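Local coordinates for DNA-binding protein reb1 (Schizosaccharomyces pombe, PDB 5EYB) that binds sequence-specific sites in ribosomal DNA and upstream of many RNA polymerase II genes, and helps terminate transcription by RNA polymerase I, at residues K176-E181 / M200-N205; W211-R216 / R263-C268; E229-L234 / R269-Q274. All blocks are in the same frame, centred on the assembly; numbering follows the deposited sequence.

From the N terminus, interaction 1 comes first: it brings residues 200-205 back onto helix 176-189 and closes a short, mostly helical loop inside the first Myb-type range. It is complete before the other two begin. Interaction 2 then opens at the end of helix 204-215 and interaction 3 opens on helix 228-238; both close at helix 265-275, interaction 2 at its start (263-268) and interaction 3 further along (269-274), so they cross. Interaction 2 ties the first Myb-type range to the second at the DNA, whereas interaction 3 is internal to the second. Physical links join neighbours: Asp179 packs on Val215 between interactions 1 and 2, and Arg263 pairs with Glu230 between interactions 2 and 3.

Interaction 1: residues K176-E181 / M200-N205; sequences KEEDEE and MARMPN
Glu178 and Arg202 form the ionic part of this contact, a side-on grip in which two arginine nitrogens share one carboxylate oxygen. Arg202 NE lies 2.6 Å from Glu178 OE1 and Arg202 NH2 lies 2.7 Å from the same Glu178 OE1. The oxygen sits near the guanidinium plane, but the carboxylate is turned 50° from that plane, so both nitrogens arrive from one of its faces. Glu178 can span the gap because its chain is extended, CG lying opposite the backbone N (chi1 -163°). The remaining polar ends are also occupied: Glu178 OE2 pairs with Arg171, and Arg202 NH1 donates to Arg171 O. Trp174 adds a cation-pi contact with Arg202.

The apolar part belongs to Met200. A bend at its last torsion lays the methyl alongside helix 176-189, with Met200 CE 3.7 Å from Glu178 CG and 4.0 Å from Glu181 CB.

Ala201, with positive phi, and Met203, the N-cap, mark the turn between helices 193-199 and 204-215, a predicted helix-turn-helix. Helix 176-189 lies against this turn, Met200 also touching its Leu182 and Asn185, while Arg202 packs on Cys207 of helix 204-215.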
loop_
_atom_site.group_PDB
_atom_site.type_symbol
_atom_site.label_atom_id
_atom_site.label_comp_id
_atom_site.label_asym_id
_atom_site.label_seq_id
_atom_site.Cartn_x
_atom_site.Cartn_y
_atom_site.Cartn_z
ATOM N N LYS A 176 -14.280 -4.471 17.142
ATOM C CA LYS A 176 -14.983 -3.211 17.351
ATOM C C LYS A 176 -14.688 -2.659 18.741
ATOM O O LYS A 176 -14.523 -1.450 18.920
ATOM C CB LYS A 176 -16.491 -3.401 17.168
ATOM C CG LYS A 176 -16.895 -4.043 15.847
ATOM C CD LYS A 176 -16.580 -3.142 14.664
ATOM C CE LYS A 176 -17.052 -3.761 13.355
ATOM N NZ LYS A 176 -16.777 -2.876 12.188
ATOM N N GLU A 177 -14.611 -3.559 19.717
ATOM C CA GLU A 177 -14.395 -3.182 21.111
ATOM C C GLU A 177 -12.952 -2.759 21.332
ATOM O O GLU A 177 -12.673 -1.798 22.046
ATOM C CB GLU A 177 -14.756 -4.340 22.047
ATOM C CG GLU A 177 -16.137 -4.939 21.798
ATOM C CD GLU A 177 -16.151 -5.945 20.654
ATOM O OE1 GLU A 177 -15.116 -6.604 20.422
ATOM O OE2 GLU A 177 -17.197 -6.070 19.983
ATOM N N GLU A 178 -12.039 -3.490 20.707
ATOM C CA GLU A 178 -10.622 -3.181 20.792
ATOM C C GLU A 178 -10.329 -1.837 20.142
ATOM O O GLU A 178 -9.515 -1.065 20.643
ATOM C CB GLU A 178 -9.801 -4.283 20.132
ATOM C CG GLU A 178 -8.342 -4.281 20.517
ATOM C CD GLU A 178 -7.676 -5.599 20.209
ATOM O OE1 GLU A 178 -6.448 -5.698 20.407
ATOM O OE2 GLU A 178 -8.384 -6.536 19.773
ATOM N N ASP A 179 -10.998 -1.563 19.024
ATOM C CA ASP A 179 -10.894 -0.262 18.366
ATOM C C ASP A 179 -11.357 0.843 19.301
ATOM O O ASP A 179 -10.769 1.923 19.354
ATOM C CB ASP A 179 -11.723 -0.233 17.081
ATOM C CG ASP A 179 -10.993 -0.839 15.902
ATOM O OD1 ASP A 179 -9.745 -0.876 15.928
ATOM O OD2 ASP A 179 -11.667 -1.269 14.941
ATOM N N GLU A 180 -12.422 0.555 20.040
ATOM C CA GLU A 180 -13.003 1.507 20.973
ATOM C C GLU A 180 -12.101 1.713 22.184
ATOM O O GLU A 180 -11.920 2.840 22.651
ATOM C CB GLU A 180 -14.388 1.030 21.420
ATOM C CG GLU A 180 -15.138 2.018 22.296
ATOM C CD GLU A 180 -15.545 3.278 21.553
ATOM O OE1 GLU A 180 -15.494 3.285 20.305
ATOM O OE2 GLU A 180 -15.918 4.264 22.222
ATOM N N GLU A 181 -11.541 0.616 22.687
ATOM C CA GLU A 181 -10.640 0.672 23.830
ATOM C C GLU A 181 -9.427 1.528 23.503
ATOM O O GLU A 181 -8.919 2.261 24.350
ATOM C CB GLU A 181 -10.200 -0.733 24.239
ATOM C CG GLU A 181 -9.381 -0.771 25.516
ATOM C CD GLU A 181 -10.220 -0.506 26.754
ATOM O OE1 GLU A 181 -11.464 -0.583 26.661
ATOM O OE2 GLU A 181 -9.637 -0.224 27.824
ATOM N N MET A 200 -2.830 -2.403 26.250
ATOM C CA MET A 200 -3.636 -3.240 25.367
ATOM C C MET A 200 -2.887 -4.484 24.894
ATOM O O MET A 200 -3.412 -5.249 24.085
ATOM C CB MET A 200 -4.112 -2.432 24.158
ATOM C CG MET A 200 -4.860 -1.164 24.527
ATOM S SD MET A 200 -5.585 -0.320 23.111
ATOM C CE MET A 200 -6.677 -1.588 22.484
ATOM N N ALA A 201 -1.678 -4.686 25.419
ATOM C CA ALA A 201 -0.799 -5.778 24.996
ATOM C C ALA A 201 -0.578 -5.720 23.489
ATOM O O ALA A 201 -0.622 -6.736 22.797
ATOM C CB ALA A 201 -1.367 -7.128 25.402
ATOM N N ARG A 202 -0.347 -4.512 22.993
ATOM C CA ARG A 202 -0.203 -4.277 21.567
ATOM C C ARG A 202 1.104 -3.553 21.254
ATOM O O ARG A 202 1.570 -2.728 22.035
ATOM C CB ARG A 202 -1.389 -3.464 21.046
ATOM C CG ARG A 202 -2.698 -4.226 20.963
ATOM C CD ARG A 202 -2.710 -5.137 19.756
ATOM N NE ARG A 202 -4.064 -5.468 19.336
ATOM C CZ ARG A 202 -4.363 -6.025 18.167
ATOM N NH1 ARG A 202 -3.397 -6.308 17.303
ATOM N NH2 ARG A 202 -5.625 -6.297 17.861
ATOM N N MET A 203 1.698 -3.865 20.109
ATOM C CA MET A 203 2.896 -3.165 19.678
ATOM C C MET A 203 2.561 -1.700 19.424
ATOM O O MET A 203 1.692 -1.398 18.610
ATOM C CB MET A 203 3.479 -3.805 18.424
ATOM C CG MET A 203 4.872 -3.315 18.084
ATOM S SD MET A 203 5.394 -3.863 16.455
ATOM C CE MET A 203 5.043 -5.614 16.580
ATOM N N PRO A 204 3.242 -0.792 20.135
ATOM C CA PRO A 204 2.996 0.653 20.079
ATOM C C PRO A 204 2.780 1.188 18.665
ATOM O O PRO A 204 1.879 2.000 18.463
ATOM C CB PRO A 204 4.264 1.234 20.695
ATOM C CG PRO A 204 4.669 0.205 21.696
ATOM C CD PRO A 204 4.319 -1.126 21.085
ATOM N N ASN A 205 3.583 0.732 17.707
ATOM C CA ASN A 205 3.438 1.163 16.322
ATOM C C ASN A 205 2.092 0.742 15.727
ATOM O O ASN A 205 1.469 1.505 14.984
ATOM C CB ASN A 205 4.587 0.611 15.472
ATOM C CG ASN A 205 4.609 1.194 14.065
ATOM O OD1 ASN A 205 4.172 0.555 13.109
ATOM N ND2 ASN A 205 5.123 2.410 13.935
#

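Interaction 2: residues W211-R216 / R263-C268; sequences WRDVVR and RTRLQC. With nucleotides of chain B; nucleotides of chain C.
Asp213 and Arg265 pair across the contact while Arg265 and Arg212 read neighbouring guanines. Arg265 NE donates to Asp213 OD1 at 3.1 Å, using the syn lone pair, with the oxygen tilted 26° from the guanidinium plane. The other carboxylate oxygen, Asp213 OD2, takes a weak bond from Arg212 NH2 at 3.5 Å.

The outer nitrogens face DNA. Arg212 NH1 and NH2 donate to N7 and O6 of DG13 of chain B, the NH2 to O6 bond being 2.8 Å long. Arg265 repeats the pattern one base along, NH1 reaching N7 of DG14 of chain B at 3.0 Å and NH2 reaching O6 of the same base. With CG between backbone N and carbonyl carbon (chi1 63°), its extended chain reaches there. The two guanidinium planes are 49° apart, and Arg265 NE lies over the centre of one face of Arg212.

Behind them, Thr264 and Gln267 form a capping box at the start of helix 265-275: Thr264 N donates to Gln267 OE1 at 3.1 Å, almost straight, and Gln267 N returns a bond to Thr264 OG1. Gln267 NE2 is left to bind OP1 of DT11 of chain C, and Thr264 CG2 packs on Asp213 O.

Paired donors matched to N7 and O6 are the classic arginine signature for guanine in the major groove; here two Myb-type units supply one arginine each, and the carboxylate of Asp213 probably offsets their adjoining charges.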
loop_
_atom_site.group_PDB
_atom_site.type_symbol
_atom_site.label_atom_id
_atom_site.label_comp_id
_atom_site.label_asym_id
_atom_site.label_seq_id
_atom_site.Cartn_x
_atom_site.Cartn_y
_atom_site.Cartn_z
ATOM N N TRP A 211 -4.926 3.846 15.011
ATOM C CA TRP A 211 -5.498 5.156 15.292
ATOM C C TRP A 211 -5.426 6.079 14.074
ATOM O O TRP A 211 -6.452 6.570 13.605
ATOM C CB TRP A 211 -4.796 5.810 16.488
ATOM C CG TRP A 211 -5.235 7.224 16.728
ATOM C CD1 TRP A 211 -4.601 8.362 16.316
ATOM C CD2 TRP A 211 -6.413 7.651 17.423
ATOM N NE1 TRP A 211 -5.309 9.469 16.717
ATOM C CE2 TRP A 211 -6.424 9.061 17.398
ATOM C CE3 TRP A 211 -7.455 6.979 18.067
ATOM C CZ2 TRP A 211 -7.437 9.808 17.992
ATOM C CZ3 TRP A 211 -8.461 7.723 18.656
ATOM C CH2 TRP A 211 -8.445 9.123 18.615
ATOM N N ARG A 212 -4.217 6.303 13.563
ATOM C CA ARG A 212 -4.010 7.246 12.466
ATOM C C ARG A 212 -4.795 6.891 11.203
ATOM O O ARG A 212 -5.345 7.769 10.541
ATOM C CB ARG A 212 -2.524 7.345 12.116
ATOM C CG ARG A 212 -2.240 8.278 10.940
ATOM C CD ARG A 212 -0.795 8.206 10.498
ATOM N NE ARG A 212 -0.424 6.861 10.071
ATOM C CZ ARG A 212 0.805 6.507 9.708
ATOM N NH1 ARG A 212 1.785 7.401 9.718
ATOM N NH2 ARG A 212 1.056 5.257 9.338
ATOM N N ASP A 213 -4.852 5.605 10.876
ATOM C CA ASP A 213 -5.410 5.189 9.596
ATOM C C ASP A 213 -6.840 4.650 9.670
ATOM O O ASP A 213 -7.459 4.407 8.636
ATOM C CB ASP A 213 -4.504 4.136 8.951
ATOM C CG ASP A 213 -3.175 4.712 8.496
ATOM O OD1 ASP A 213 -3.169 5.843 7.969
ATOM O OD2 ASP A 213 -2.136 4.037 8.668
ATOM N N VAL A 214 -7.372 4.457 10.872
ATOM C CA VAL A 214 -8.726 3.921 10.999
ATOM C C VAL A 214 -9.577 4.616 12.062
ATOM O O VAL A 214 -10.591 5.239 11.746
ATOM C CB VAL A 214 -8.715 2.412 11.325
ATOM C CG1 VAL A 214 -10.137 1.914 11.519
ATOM C CG2 VAL A 214 -8.020 1.617 10.229
ATOM N N VAL A 215 -9.162 4.504 13.320
ATOM C CA VAL A 215 -9.998 4.907 14.446
ATOM C C VAL A 215 -10.121 6.431 14.616
ATOM O O VAL A 215 -11.164 6.920 15.046
ATOM C CB VAL A 215 -9.471 4.279 15.755
ATOM C CG1 VAL A 215 -10.362 4.641 16.940
ATOM C CG2 VAL A 215 -9.389 2.766 15.607
ATOM N N ARG A 216 -9.077 7.180 14.262
ATOM C CA ARG A 216 -9.108 8.642 14.389
ATOM C C ARG A 216 -10.293 9.255 13.649
ATOM O O ARG A 216 -10.876 10.239 14.102
ATOM C CB ARG A 216 -7.809 9.274 13.869
ATOM C CG ARG A 216 -7.750 10.790 14.062
ATOM C CD ARG A 216 -6.454 11.410 13.549
ATOM N NE ARG A 216 -6.318 12.809 13.965
ATOM C CZ ARG A 216 -5.706 13.203 15.079
ATOM N NH1 ARG A 216 -5.166 12.310 15.890
ATOM N NH2 ARG A 216 -5.631 14.491 15.379
ATOM N N ARG A 263 -11.425 10.641 4.312
ATOM C CA ARG A 263 -10.575 9.639 3.668
ATOM C C ARG A 263 -9.225 9.510 4.379
ATOM O O ARG A 263 -8.723 10.479 4.945
ATOM C CB ARG A 263 -10.356 9.995 2.196
ATOM C CG ARG A 263 -11.631 10.163 1.382
ATOM C CD ARG A 263 -12.246 8.821 1.037
ATOM N NE ARG A 263 -13.425 8.968 0.190
ATOM C CZ ARG A 263 -14.105 7.951 -0.327
ATOM N NH1 ARG A 263 -13.721 6.703 -0.085
ATOM N NH2 ARG A 263 -15.167 8.178 -1.087
ATOM N N THR A 264 -8.640 8.315 4.341
ATOM C CA THR A 264 -7.342 8.072 4.967
ATOM C C THR A 264 -6.218 8.728 4.171
ATOM O O THR A 264 -6.433 9.203 3.058
ATOM C CB THR A 264 -7.042 6.566 5.095
ATOM O OG1 THR A 264 -6.761 6.018 3.800
ATOM C CG2 THR A 264 -8.220 5.832 5.715
ATOM N N ARG A 265 -5.018 8.743 4.740
ATOM C CA ARG A 265 -3.879 9.368 4.076
ATOM C C ARG A 265 -3.524 8.636 2.781
ATOM O O ARG A 265 -3.174 9.268 1.785
ATOM C CB ARG A 265 -2.664 9.414 5.011
ATOM C CG ARG A 265 -2.146 8.049 5.410
ATOM C CD ARG A 265 -0.917 8.099 6.298
ATOM N NE ARG A 265 -0.547 6.739 6.673
ATOM C CZ ARG A 265 0.370 6.011 6.047
ATOM N NH1 ARG A 265 1.048 6.523 5.028
ATOM N NH2 ARG A 265 0.621 4.774 6.453
ATOM N N LEU A 266 -3.626 7.309 2.793
ATOM C CA LEU A 266 -3.262 6.511 1.630
ATOM C C LEU A 266 -4.310 6.631 0.535
ATOM O O LEU A 266 -3.983 6.607 -0.652
ATOM C CB LEU A 266 -3.069 5.045 2.019
ATOM C CG LEU A 266 -1.845 4.751 2.887
ATOM C CD1 LEU A 266 -1.742 3.267 3.182
ATOM C CD2 LEU A 266 -0.576 5.251 2.213
ATOM N N GLN A 267 -5.569 6.756 0.939
ATOM C CA GLN A 267 -6.654 6.981 -0.007
ATOM C C GLN A 267 -6.482 8.321 -0.710
ATOM O O GLN A 267 -6.702 8.433 -1.916
ATOM C CB GLN A 267 -8.008 6.933 0.698
ATOM C CG GLN A 267 -8.493 5.536 1.024
ATOM C CD GLN A 267 -9.876 5.543 1.637
ATOM O OE1 GLN A 267 -10.135 6.261 2.603
ATOM N NE2 GLN A 267 -10.781 4.755 1.069
ATOM N N CYS A 268 -6.093 9.336 0.055
ATOM C CA CYS A 268 -5.861 10.663 -0.498
ATOM C C CYS A 268 -4.661 10.636 -1.426
ATOM O O CYS A 268 -4.700 11.177 -2.530
ATOM C CB CYS A 268 -5.640 11.688 0.614
ATOM S SG CYS A 268 -7.078 11.988 1.669
ATOM P P DG B 13 5.932 13.160 5.357
ATOM O OP1 DG B 13 6.718 14.098 4.530
ATOM O OP2 DG B 13 4.465 13.318 5.465
ATOM O "O5'" DG B 13 6.220 11.659 4.883
ATOM C "C5'" DG B 13 7.534 11.133 4.978
ATOM C "C4'" DG B 13 7.574 9.685 4.527
ATOM O "O4'" DG B 13 7.104 8.835 5.587
ATOM C "C3'" DG B 13 6.702 9.359 3.313
ATOM O "O3'" DG B 13 7.529 9.120 2.192
ATOM C "C2'" DG B 13 5.923 8.093 3.720
ATOM C "C1'" DG B 13 6.608 7.661 5.013
ATOM N N9 DG B 13 5.706 7.027 5.968
ATOM C C8 DG B 13 4.748 7.648 6.736
ATOM N N7 DG B 13 4.086 6.828 7.502
ATOM C C5 DG B 13 4.641 5.583 7.227
ATOM C C6 DG B 13 4.328 4.309 7.758
ATOM O O6 DG B 13 3.472 4.018 8.602
ATOM N N1 DG B 13 5.125 3.312 7.210
ATOM C C2 DG B 13 6.103 3.516 6.269
ATOM N N2 DG B 13 6.764 2.428 5.864
ATOM N N3 DG B 13 6.409 4.704 5.761
ATOM C C4 DG B 13 5.638 5.689 6.286
ATOM P P DG B 14 6.892 8.928 0.732
ATOM O OP1 DG B 14 7.916 9.381 -0.232
ATOM O OP2 DG B 14 5.537 9.525 0.710
ATOM O "O5'" DG B 14 6.719 7.348 0.600
ATOM C "C5'" DG B 14 7.798 6.499 0.925
ATOM C "C4'" DG B 14 7.426 5.051 0.702
ATOM O "O4'" DG B 14 6.728 4.537 1.865
ATOM C "C3'" DG B 14 6.509 4.792 -0.498
ATOM O "O3'" DG B 14 6.995 3.681 -1.225
ATOM C "C2'" DG B 14 5.165 4.481 0.155
ATOM C "C1'" DG B 14 5.619 3.794 1.430
ATOM N N9 DG B 14 4.613 3.785 2.487
ATOM C C8 DG B 14 3.853 4.848 2.921
ATOM N N7 DG B 14 3.032 4.538 3.886
ATOM C C5 DG B 14 3.260 3.186 4.106
ATOM C C6 DG B 14 2.661 2.302 5.032
ATOM O O6 DG B 14 1.785 2.547 5.867
ATOM N N1 DG B 14 3.180 1.013 4.925
ATOM C C2 DG B 14 4.159 0.632 4.032
ATOM N N2 DG B 14 4.536 -0.652 4.073
ATOM N N3 DG B 14 4.727 1.451 3.160
ATOM C C4 DG B 14 4.231 2.708 3.253
ATOM P P DT C 11 -9.783 3.505 -2.258
ATOM O OP1 DT C 11 -10.907 4.215 -1.604
ATOM O OP2 DT C 11 -8.561 4.265 -2.607
ATOM O "O5'" DT C 11 -9.373 2.264 -1.340
ATOM C "C5'" DT C 11 -10.319 1.224 -1.120
ATOM C "C4'" DT C 11 -9.732 0.116 -0.269
ATOM O "O4'" DT C 11 -8.675 -0.552 -0.997
ATOM C "C3'" DT C 11 -9.132 0.567 1.063
ATOM O "O3'" DT C 11 -9.701 -0.201 2.118
ATOM C "C2'" DT C 11 -7.627 0.307 0.901
ATOM C "C1'" DT C 11 -7.597 -0.805 -0.135
ATOM N N1 DT C 11 -6.348 -0.837 -0.959
ATOM C C2 DT C 11 -5.474 -1.893 -0.825
ATOM O O2 DT C 11 -5.652 -2.817 -0.054
ATOM N N3 DT C 11 -4.373 -1.830 -1.633
ATOM C C4 DT C 11 -4.061 -0.841 -2.549
ATOM O O4 DT C 11 -3.041 -0.877 -3.232
ATOM C C5 DT C 11 -5.020 0.233 -2.644
ATOM C C7 DT C 11 -4.792 1.365 -3.601
ATOM C C6 DT C 11 -6.105 0.182 -1.856
#

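Interaction 3: residues E229-L234 / R269-Q274; sequences EEETQL and RYKFQQ. With nucleotides of chain C.
Glu231 meets Lys271, and Leu234 meets Lys271 and Phe272, on a helix of the second Myb-type helix-turn-helix range whose flat side chains are turned to the DNA and to their neighbours. The Tyr270 ring carries Gln274 OE1 on one face, 3.4 Å above the plane and offset toward the rim. At the edge of that ring lies OP2 of DA10 of chain C, to which Tyr270 OH donates a hydrogen bond. On Arg269, Gln273 NE2 sits over the centre of one guanidinium face, while Arg269 NH2 forms a salt bridge with another DNA phosphate. The Phe272 ring meets that of Trp253 with the planes at about 55°.

Helix 265-275 belongs to the predicted DNA-binding motif and helix 228-238 packs behind it. The short axes of 229-234 and 269-274 are nearly perpendicular (88°), with a closest approach of 10.8 Å.

Lys271 takes part in both the polar and the apolar side of the contact. Its first torsion sets CG opposite the backbone N (chi1 168°), where Lys271 CG rests 3.6 Å from Leu234 CD2. Two bends beyond CG then fold the chain, and Lys271 NZ arrives 3.1 Å from Glu231 OE2. That oxygen is met on its anti lone pair, away from the other carboxylate oxygen. NZ also forms a salt bridge with Asp321 of helix 320-333, its stronger polar partner, and Trp226 engages Lys271 in a cation-pi contact. With an alanine here, Glu231 and Asp321 would probably lose the positive charge they share, leaving a gap beside Leu234 CD2.

Leu234 also packs on Val256 of helix 253-260 and on Cys268 of helix 265-275. At the residue after Lys271, Leu234 CD2 comes 4.2 Å from Phe272 CB.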
loop_
_atom_site.group_PDB
_atom_site.type_symbol
_atom_site.label_atom_id
_atom_site.label_comp_id
_atom_site.label_asym_id
_atom_site.label_seq_id
_atom_site.Cartn_x
_atom_site.Cartn_y
_atom_site.Cartn_z
ATOM N N GLU A 229 -17.458 16.877 -4.839
ATOM C CA GLU A 229 -17.115 17.799 -3.764
ATOM C C GLU A 229 -15.874 17.315 -3.018
ATOM O O GLU A 229 -14.956 18.088 -2.737
ATOM C CB GLU A 229 -18.298 17.953 -2.801
ATOM C CG GLU A 229 -17.995 18.771 -1.555
ATOM C CD GLU A 229 -17.633 20.208 -1.872
ATOM O OE1 GLU A 229 -18.191 20.764 -2.843
ATOM O OE2 GLU A 229 -16.786 20.782 -1.155
ATOM N N GLU A 230 -15.859 16.021 -2.715
ATOM C CA GLU A 230 -14.756 15.395 -2.001
ATOM C C GLU A 230 -13.443 15.522 -2.771
ATOM O O GLU A 230 -12.408 15.860 -2.198
ATOM C CB GLU A 230 -15.079 13.926 -1.738
ATOM C CG GLU A 230 -14.515 13.380 -0.442
ATOM C CD GLU A 230 -15.069 12.008 -0.112
ATOM O OE1 GLU A 230 -15.908 11.505 -0.889
ATOM O OE2 GLU A 230 -14.670 11.432 0.922
ATOM N N GLU A 231 -13.494 15.255 -4.072
ATOM C CA GLU A 231 -12.315 15.347 -4.930
ATOM C C GLU A 231 -11.852 16.790 -5.109
ATOM O O GLU A 231 -10.656 17.063 -5.233
ATOM C CB GLU A 231 -12.605 14.724 -6.295
ATOM C CG GLU A 231 -12.679 13.212 -6.279
ATOM C CD GLU A 231 -13.565 12.665 -7.376
ATOM O OE1 GLU A 231 -14.458 13.406 -7.838
ATOM O OE2 GLU A 231 -13.370 11.497 -7.772
ATOM N N THR A 232 -12.811 17.709 -5.128
ATOM C CA THR A 232 -12.508 19.123 -5.269
ATOM C C THR A 232 -11.838 19.637 -3.999
ATOM O O THR A 232 -10.876 20.402 -4.060
ATOM C CB THR A 232 -13.776 19.950 -5.557
ATOM O OG1 THR A 232 -14.505 19.353 -6.635
ATOM C CG2 THR A 232 -13.412 21.381 -5.923
ATOM N N GLN A 233 -12.353 19.205 -2.852
ATOM C CA GLN A 233 -11.783 19.586 -1.565
ATOM C C GLN A 233 -10.341 19.100 -1.453
ATOM O O GLN A 233 -9.477 19.803 -0.929
ATOM C CB GLN A 233 -12.625 19.028 -0.415
ATOM N N LEU A 234 -10.094 17.896 -1.961
ATOM C CA LEU A 234 -8.762 17.305 -1.960
ATOM C C LEU A 234 -7.774 18.146 -2.753
ATOM O O LEU A 234 -6.602 18.249 -2.400
ATOM C CB LEU A 234 -8.802 15.888 -2.535
ATOM C CG LEU A 234 -7.444 15.191 -2.642
ATOM C CD1 LEU A 234 -6.914 14.848 -1.262
ATOM C CD2 LEU A 234 -7.542 13.953 -3.508
ATOM N N ARG A 269 -3.593 9.999 -0.957
ATOM C CA ARG A 269 -2.372 9.870 -1.731
ATOM C C ARG A 269 -2.656 9.181 -3.057
ATOM O O ARG A 269 -2.133 9.585 -4.092
ATOM C CB ARG A 269 -1.317 9.092 -0.942
ATOM C CG ARG A 269 0.010 8.938 -1.668
ATOM C CD ARG A 269 0.982 8.083 -0.870
ATOM N NE ARG A 269 2.209 7.820 -1.616
ATOM C CZ ARG A 269 2.356 6.821 -2.481
ATOM N NH1 ARG A 269 1.352 5.984 -2.708
ATOM N NH2 ARG A 269 3.506 6.657 -3.119
ATOM N N TYR A 270 -3.498 8.154 -3.023
ATOM C CA TYR A 270 -3.829 7.404 -4.227
ATOM C C TYR A 270 -4.709 8.214 -5.173
ATOM O O TYR A 270 -4.411 8.321 -6.362
ATOM C CB TYR A 270 -4.522 6.088 -3.875
ATOM C CG TYR A 270 -4.810 5.234 -5.087
ATOM C CD1 TYR A 270 -3.825 4.422 -5.638
ATOM C CD2 TYR A 270 -6.061 5.248 -5.690
ATOM C CE1 TYR A 270 -4.081 3.642 -6.752
ATOM C CE2 TYR A 270 -6.327 4.471 -6.806
ATOM C CZ TYR A 270 -5.333 3.671 -7.332
ATOM O OH TYR A 270 -5.595 2.896 -8.443
ATOM N N LYS A 271 -5.789 8.778 -4.641
ATOM C CA LYS A 271 -6.729 9.556 -5.445
ATOM C C LYS A 271 -6.051 10.737 -6.130
ATOM O O LYS A 271 -6.309 11.020 -7.302
ATOM C CB LYS A 271 -7.888 10.057 -4.583
ATOM C CG LYS A 271 -8.753 11.109 -5.260
ATOM C CD LYS A 271 -9.475 10.563 -6.479
ATOM C CE LYS A 271 -10.508 9.539 -6.075
ATOM N NZ LYS A 271 -11.408 9.184 -7.200
ATOM N N PHE A 272 -5.182 11.420 -5.394
ATOM C CA PHE A 272 -4.466 12.565 -5.934
ATOM C C PHE A 272 -3.567 12.160 -7.096
ATOM O O PHE A 272 -3.419 12.902 -8.066
ATOM C CB PHE A 272 -3.638 13.242 -4.845
ATOM C CG PHE A 272 -2.811 14.387 -5.344
ATOM C CD1 PHE A 272 -3.363 15.647 -5.480
ATOM C CD2 PHE A 272 -1.482 14.201 -5.683
ATOM C CE1 PHE A 272 -2.603 16.702 -5.942
ATOM C CE2 PHE A 272 -0.721 15.253 -6.146
ATOM C CZ PHE A 272 -1.282 16.504 -6.276
ATOM N N GLN A 273 -2.964 10.981 -6.990
ATOM C CA GLN A 273 -2.091 10.474 -8.042
ATOM C C GLN A 273 -2.873 10.185 -9.318
ATOM O O GLN A 273 -2.404 10.462 -10.423
ATOM C CB GLN A 273 -1.364 9.214 -7.572
ATOM C CG GLN A 273 -0.252 9.488 -6.574
ATOM C CD GLN A 273 0.352 8.219 -6.009
ATOM O OE1 GLN A 273 -0.285 7.164 -6.003
ATOM N NE2 GLN A 273 1.588 8.312 -5.532
ATOM N N GLN A 274 -4.071 9.634 -9.160
ATOM C CA GLN A 274 -4.907 9.301 -10.302
ATOM C C GLN A 274 -5.460 10.556 -10.973
ATOM O O GLN A 274 -5.548 10.623 -12.198
ATOM C CB GLN A 274 -6.051 8.380 -9.877
ATOM C CG GLN A 274 -5.609 7.169 -9.072
ATOM C CD GLN A 274 -4.484 6.395 -9.738
ATOM O OE1 GLN A 274 -3.495 6.040 -9.096
ATOM N NE2 GLN A 274 -4.635 6.123 -11.028
ATOM P P DA C 10 -9.174 2.897 -9.273
ATOM O OP1 DA C 10 -10.255 3.732 -9.838
ATOM O OP2 DA C 10 -7.763 3.204 -9.592
ATOM O "O5'" DA C 10 -9.336 2.877 -7.685
ATOM C "C5'" DA C 10 -10.554 2.425 -7.111
ATOM C "C4'" DA C 10 -10.309 1.773 -5.763
ATOM O "O4'" DA C 10 -9.499 0.586 -5.938
ATOM C "C3'" DA C 10 -9.576 2.652 -4.744
ATOM O "O3'" DA C 10 -10.376 2.805 -3.578
ATOM C "C2'" DA C 10 -8.273 1.895 -4.450
ATOM C "C1'" DA C 10 -8.611 0.472 -4.856
ATOM N N9 DA C 10 -7.445 -0.291 -5.292
ATOM C C8 DA C 10 -6.575 0.038 -6.294
ATOM N N7 DA C 10 -5.613 -0.835 -6.467
ATOM C C5 DA C 10 -5.867 -1.804 -5.511
ATOM C C6 DA C 10 -5.206 -3.001 -5.175
ATOM N N6 DA C 10 -4.107 -3.436 -5.801
ATOM N N1 DA C 10 -5.722 -3.736 -4.167
ATOM C C2 DA C 10 -6.820 -3.299 -3.544
ATOM N N3 DA C 10 -7.527 -2.193 -3.772
ATOM C C4 DA C 10 -6.992 -1.483 -4.777
#